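Local coordinates for beta2-microglobulin (Anolis carolinensis, PDB 7CPO), which pairs as the light chain with the heavy chain of an MHC class I molecule, a complex that in this family presents peptides to T cells, at residues B[3-8]-B[84-89]; B[24-29]-B[63-68]. One frame throughout, in Å; residues are numbered along the deposited sequence.

Contact 1. Residues B[3-8]-B[84-89]; sequences KAPSVQ and HITLPQ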
loop_
_atom_site.group_PDB
_atom_site.type_symbol
_atom_site.label_atom_id
_atom_site.label_comp_id
_atom_site.label_asym_id
_atom_site.label_seq_id
_atom_site.Cartn_x
_atom_site.Cartn_y
_atom_site.Cartn_z
ATOM N N LYS B 3 -4.944 -1.733 -15.858
ATOM C CA LYS B 3 -5.889 -1.174 -14.907
ATOM C C LYS B 3 -5.548 0.284 -14.657
ATOM O O LYS B 3 -4.379 0.642 -14.498
ATOM C CB LYS B 3 -5.890 -1.969 -13.596
ATOM C CG LYS B 3 -6.413 -3.388 -13.763
ATOM C CD LYS B 3 -5.891 -4.327 -12.687
ATOM C CE LYS B 3 -6.178 -5.785 -13.011
ATOM N NZ LYS B 3 -6.339 -6.598 -11.771
ATOM N N ALA B 4 -6.564 1.113 -14.640
ATOM C CA ALA B 4 -6.361 2.539 -14.511
ATOM C C ALA B 4 -6.228 2.922 -13.042
ATOM O O ALA B 4 -6.767 2.245 -12.167
ATOM C CB ALA B 4 -7.521 3.303 -15.142
ATOM N N PRO B 5 -5.501 3.992 -12.746
ATOM C CA PRO B 5 -5.353 4.412 -11.350
ATOM C C PRO B 5 -6.631 5.000 -10.765
ATOM O O PRO B 5 -7.336 5.773 -11.413
ATOM C CB PRO B 5 -4.235 5.464 -11.418
ATOM C CG PRO B 5 -4.149 5.865 -12.839
ATOM C CD PRO B 5 -4.510 4.641 -13.619
ATOM N N SER B 6 -6.924 4.611 -9.521
ATOM C CA SER B 6 -7.823 5.358 -8.648
ATOM C C SER B 6 -6.980 6.336 -7.839
ATOM O O SER B 6 -6.003 5.933 -7.192
ATOM C CB SER B 6 -8.578 4.427 -7.702
ATOM O OG SER B 6 -9.444 3.577 -8.429
ATOM N N VAL B 7 -7.349 7.613 -7.877
ATOM C CA VAL B 7 -6.492 8.692 -7.404
ATOM C C VAL B 7 -7.256 9.533 -6.389
ATOM O O VAL B 7 -8.483 9.637 -6.442
ATOM C CB VAL B 7 -5.993 9.538 -8.600
ATOM C CG1 VAL B 7 -5.130 10.746 -8.150
ATOM C CG2 VAL B 7 -5.222 8.654 -9.553
ATOM N N GLN B 8 -6.522 10.117 -5.442
ATOM C CA GLN B 8 -7.110 10.936 -4.395
ATOM C C GLN B 8 -6.085 11.971 -3.952
ATOM O O GLN B 8 -4.902 11.657 -3.805
ATOM C CB GLN B 8 -7.557 10.066 -3.220
ATOM C CG GLN B 8 -8.133 10.795 -2.042
ATOM C CD GLN B 8 -9.155 9.949 -1.306
ATOM O OE1 GLN B 8 -10.260 9.729 -1.802
ATOM N NE2 GLN B 8 -8.787 9.460 -0.120
ATOM N N HIS B 84 -0.525 7.722 -17.101
ATOM C CA HIS B 84 -0.460 6.266 -17.032
ATOM C C HIS B 84 -0.889 5.674 -18.365
ATOM O O HIS B 84 -1.671 6.272 -19.103
ATOM C CB HIS B 84 -1.342 5.714 -15.903
ATOM C CG HIS B 84 -1.191 4.242 -15.682
ATOM N ND1 HIS B 84 -2.209 3.345 -15.923
ATOM C CD2 HIS B 84 -0.142 3.508 -15.244
ATOM C CE1 HIS B 84 -1.794 2.123 -15.640
ATOM N NE2 HIS B 84 -0.545 2.196 -15.221
ATOM N N ILE B 85 -0.397 4.459 -18.633
ATOM C CA ILE B 85 -0.635 3.777 -19.908
ATOM C C ILE B 85 -2.120 3.642 -20.220
ATOM O O ILE B 85 -2.508 3.584 -21.393
ATOM C CB ILE B 85 0.051 2.398 -19.890
ATOM C CG1 ILE B 85 -0.014 1.735 -21.263
ATOM C CG2 ILE B 85 -0.581 1.516 -18.847
ATOM C CD1 ILE B 85 1.221 1.947 -22.072
ATOM N N THR B 86 -2.972 3.569 -19.196
ATOM C CA THR B 86 -4.414 3.480 -19.391
ATOM C C THR B 86 -5.076 4.834 -19.593
ATOM O O THR B 86 -6.274 4.880 -19.890
ATOM C CB THR B 86 -5.068 2.796 -18.193
ATOM O OG1 THR B 86 -4.842 3.587 -17.011
ATOM C CG2 THR B 86 -4.496 1.396 -18.007
ATOM N N LEU B 87 -4.343 5.928 -19.419
ATOM C CA LEU B 87 -4.919 7.265 -19.517
ATOM C C LEU B 87 -4.442 7.919 -20.805
ATOM O O LEU B 87 -3.289 8.380 -20.876
ATOM C CB LEU B 87 -4.531 8.117 -18.304
ATOM C CG LEU B 87 -4.980 7.561 -16.952
ATOM C CD1 LEU B 87 -4.677 8.554 -15.831
ATOM C CD2 LEU B 87 -6.454 7.192 -16.989
ATOM N N PRO B 88 -5.279 7.984 -21.847
ATOM C CA PRO B 88 -4.812 8.545 -23.130
ATOM C C PRO B 88 -4.330 9.988 -23.023
ATOM O O PRO B 88 -3.332 10.359 -23.662
ATOM C CB PRO B 88 -6.045 8.403 -24.036
ATOM C CG PRO B 88 -6.868 7.303 -23.397
ATOM C CD PRO B 88 -6.658 7.468 -21.924
ATOM N N GLN B 89 -5.005 10.812 -22.218
ATOM C CA GLN B 89 -4.520 12.141 -21.881
ATOM C C GLN B 89 -4.128 12.191 -20.410
ATOM O O GLN B 89 -4.632 11.398 -19.620
ATOM C CB GLN B 89 -5.596 13.197 -22.153
ATOM C CG GLN B 89 -6.231 13.051 -23.517
ATOM C CD GLN B 89 -5.420 13.746 -24.600
ATOM O OE1 GLN B 89 -4.233 14.049 -24.418
ATOM N NE2 GLN B 89 -6.056 14.005 -25.737
#

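Contact 2. Residues B[24-29]-B[63-68]; sequences HCYAES and ERLVYA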
loop_
_atom_site.group_PDB
_atom_site.type_symbol
_atom_site.label_atom_id
_atom_site.label_comp_id
_atom_site.label_asym_id
_atom_site.label_seq_id
_atom_site.Cartn_x
_atom_site.Cartn_y
_atom_site.Cartn_z
ATOM N N HIS B 24 -0.910 15.787 -0.468
ATOM C CA HIS B 24 -0.683 14.418 -0.918
ATOM C C HIS B 24 -1.443 14.136 -2.200
ATOM O O HIS B 24 -2.568 14.601 -2.382
ATOM C CB HIS B 24 -1.137 13.377 0.112
ATOM C CG HIS B 24 -0.604 13.594 1.494
ATOM N ND1 HIS B 24 -1.109 14.558 2.344
ATOM C CD2 HIS B 24 0.354 12.934 2.195
ATOM C CE1 HIS B 24 -0.470 14.496 3.503
ATOM N NE2 HIS B 24 0.423 13.520 3.439
ATOM N N CYS B 25 -0.839 13.326 -3.064
ATOM C CA CYS B 25 -1.541 12.695 -4.170
ATOM C C CYS B 25 -1.265 11.193 -4.129
ATOM O O CYS B 25 -0.107 10.765 -4.073
ATOM C CB CYS B 25 -1.128 13.303 -5.512
ATOM S SG CYS B 25 -1.973 12.530 -6.927
ATOM N N TYR B 26 -2.329 10.396 -4.152
ATOM C CA TYR B 26 -2.240 8.962 -3.908
ATOM C C TYR B 26 -2.957 8.207 -5.015
ATOM O O TYR B 26 -4.111 8.506 -5.335
ATOM C CB TYR B 26 -2.833 8.611 -2.545
ATOM C CG TYR B 26 -2.807 7.144 -2.230
ATOM C CD1 TYR B 26 -1.607 6.472 -2.031
ATOM C CD2 TYR B 26 -3.988 6.420 -2.127
ATOM C CE1 TYR B 26 -1.590 5.117 -1.738
ATOM C CE2 TYR B 26 -3.976 5.075 -1.843
ATOM C CZ TYR B 26 -2.775 4.426 -1.651
ATOM O OH TYR B 26 -2.763 3.081 -1.366
ATOM N N ALA B 27 -2.264 7.245 -5.606
ATOM C CA ALA B 27 -2.781 6.437 -6.693
ATOM C C ALA B 27 -2.707 4.977 -6.291
ATOM O O ALA B 27 -1.737 4.547 -5.665
ATOM C CB ALA B 27 -1.993 6.650 -7.983
ATOM N N GLU B 28 -3.731 4.218 -6.654
ATOM C CA GLU B 28 -3.777 2.814 -6.302
ATOM C C GLU B 28 -4.590 2.086 -7.360
ATOM O O GLU B 28 -5.214 2.704 -8.224
ATOM C CB GLU B 28 -4.348 2.615 -4.888
ATOM C CG GLU B 28 -5.845 2.878 -4.727
ATOM C CD GLU B 28 -6.378 2.328 -3.409
ATOM O OE1 GLU B 28 -5.553 2.018 -2.529
ATOM O OE2 GLU B 28 -7.610 2.207 -3.236
ATOM N N SER B 29 -4.534 0.757 -7.311
ATOM C CA SER B 29 -5.356 -0.126 -8.127
ATOM C C SER B 29 -4.974 -0.109 -9.606
ATOM O O SER B 29 -5.779 -0.496 -10.449
ATOM C CB SER B 29 -6.842 0.207 -7.950
ATOM O OG SER B 29 -7.190 0.145 -6.577
ATOM N N GLU B 63 0.505 0.718 -5.707
ATOM C CA GLU B 63 0.188 1.921 -4.943
ATOM C C GLU B 63 1.404 2.839 -4.925
ATOM O O GLU B 63 2.549 2.377 -4.914
ATOM C CB GLU B 63 -0.206 1.630 -3.483
ATOM C CG GLU B 63 -0.936 0.335 -3.252
ATOM C CD GLU B 63 -0.983 -0.053 -1.779
ATOM O OE1 GLU B 63 0.056 0.087 -1.085
ATOM O OE2 GLU B 63 -2.065 -0.487 -1.316
ATOM N N ARG B 64 1.141 4.148 -4.884
ATOM C CA ARG B 64 2.197 5.154 -4.895
ATOM C C ARG B 64 1.680 6.432 -4.255
ATOM O O ARG B 64 0.608 6.929 -4.624
ATOM C CB ARG B 64 2.677 5.434 -6.322
ATOM C CG ARG B 64 3.720 6.549 -6.428
ATOM C CD ARG B 64 5.106 6.039 -6.074
ATOM N NE ARG B 64 5.659 5.216 -7.144
ATOM C CZ ARG B 64 6.831 4.599 -7.079
ATOM N NH1 ARG B 64 7.579 4.708 -5.989
ATOM N NH2 ARG B 64 7.259 3.880 -8.108
ATOM N N LEU B 65 2.450 6.970 -3.316
ATOM C CA LEU B 65 2.118 8.202 -2.620
ATOM C C LEU B 65 3.150 9.266 -2.964
ATOM O O LEU B 65 4.351 8.983 -3.024
ATOM C CB LEU B 65 2.066 7.984 -1.109
ATOM C CG LEU B 65 1.791 9.249 -0.295
ATOM C CD1 LEU B 65 0.344 9.756 -0.480
ATOM C CD2 LEU B 65 2.103 8.975 1.156
ATOM N N VAL B 66 2.671 10.486 -3.210
ATOM C CA VAL B 66 3.492 11.619 -3.620
ATOM C C VAL B 66 3.055 12.813 -2.795
ATOM O O VAL B 66 1.855 13.088 -2.689
ATOM C CB VAL B 66 3.343 11.915 -5.123
ATOM C CG1 VAL B 66 4.263 13.050 -5.532
ATOM C CG2 VAL B 66 3.649 10.656 -5.954
ATOM N N TYR B 67 4.008 13.513 -2.193
ATOM C CA TYR B 67 3.607 14.574 -1.282
ATOM C C TYR B 67 4.699 15.631 -1.175
ATOM O O TYR B 67 5.842 15.430 -1.596
ATOM C CB TYR B 67 3.241 14.011 0.098
ATOM C CG TYR B 67 4.371 13.288 0.789
ATOM C CD1 TYR B 67 5.198 13.948 1.689
ATOM C CD2 TYR B 67 4.610 11.946 0.549
ATOM C CE1 TYR B 67 6.248 13.290 2.321
ATOM C CE2 TYR B 67 5.657 11.273 1.182
ATOM C CZ TYR B 67 6.469 11.951 2.067
ATOM O OH TYR B 67 7.504 11.284 2.691
ATOM N N ALA B 68 4.314 16.776 -0.603
ATOM C CA ALA B 68 5.192 17.928 -0.460
ATOM C C ALA B 68 4.631 18.840 0.612
ATOM O O ALA B 68 3.415 18.973 0.745
ATOM C CB ALA B 68 5.346 18.701 -1.771
#

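Contact 1. Residues B[3-8]-B[84-89]
At one end of the immunoglobulin C1-set sandwich, the lead-in to strand 6-11 lies against the loop that joins strands 78-83 and 91-94, where Ala4, Pro5 and the carbonyl of Lys3 meet the side chains of His84, Thr86 and Leu87. No hydrogen bond crosses between the segments; the hydrogen bond between His84 and Thr86 lies within the loop itself. A type I turn runs from His84 to Leu87, closed by Leu87 N to His84 O at 2.7 Å. Across it, His84 ND1 and Thr86 OG1 share a hydrogen bond of 2.9 Å, nearly straight at 166°, with OG1 in the plane of the imidazole at its edge. Thr86 chi1 of 62° sets OG1 between the backbone N and the carbonyl carbon, from where it meets both the ring and Ala4, 3.1 Å from Ala4 CA. The methyl CG2 of Thr86 rests by Lys3 O. Pro5 CD comes obliquely to the imidazole, 3.5 Å from His84 ND1, and Lys3 O lies 3.2 Å from His84 CE1. Farther along, Pro5 CG, at the outer corner of its ring, meets the methyl Leu87 CD1 at 4.1 Å. A second bond, from His84 NE2 to Pro32 O, fixes the other ring nitrogen, and Phe30 of strand 21-30 meets the ring edge-to-face. Pro5 and Leu87 both pack on Val82 of strand 78-83, so the lead-in and the loop share that strand as a neighbour.

Contact 2. Residues B[24-29]-B[63-68]
Four backbone hydrogen bonds join Cys25 and Ala27 to Val66 and Arg64, two per hydrogen-bonded pair of the antiparallel strands. Cys25 N gives a 2.7 Å bond to Val66 O, and Val66 N returns one to Cys25 O. Ala27 N to Arg64 O, at 3.1 Å, is nearly straight (173°), whereas Arg64 N to Ala27 O is more bent (151°). At the non-hydrogen-bonded pairs the alpha carbons add weaker CA-H...O contacts, from His24 to Val66 O and from Tyr26 to Arg64 O. Glu28 OE1 and Glu63 OE2 lie 4.5 Å apart, and Lys57 forms a salt bridge to each, which probably offsets their repulsion. Tyr26 runs beside Glu63, pointing the same way, its OH 3.6 Å from Glu63 CB. With CG anti to the backbone N (chi1 179°), the phenol leans toward the partner strand, where CD1 lies 3.4 Å from Arg64 O and Leu65 CB meets the ring edge. Replacing Tyr26 by an alanine would probably open a gap beside Glu63 and Leu65 and take away the ring edge that Leu65 CB packs against. Leu65 CD1 touches both Tyr26 CB and His24 CB, 4.0 Å from each. His24 CD2 then touches Tyr67 CB at 3.7 Å, the two rings meeting obliquely, while His24 NE2 bonds Ser239 N of the MHC class I antigen chain. The face of Tyr26 and His24 thus packs on that chain. On the other face, Cys25, disulfide-bonded to Cys80, and Val66 meet Ile37 of strand 36-41 inside the sandwich. Strand 6-11 flanks residues 24-29 and strand 49-56 flanks residues 63-68 in the same sheet.

The two contacts have centres about 13 Å apart and both reach one four-stranded sheet, in which strands 6-11 and 21-30 are neighbours. Contact 2 joins two inner strands of that sheet near the middle of the domain; contact 1 lies at the surface, reaching from the lead-in to edge strand 6-11 to a loop of the opposite sheet. Along the chain, residues 24-29 and 63-68 are nested within the loop that residues 3-8 and 84-89 close. Backbone bonds connect them directly: Ser6 N lies 2.9 Å from Glu28 O, and Gln8 O the same distance from Tyr26 N. The shared sheet meets the MHC class I antigen chain through Gln8 and His24.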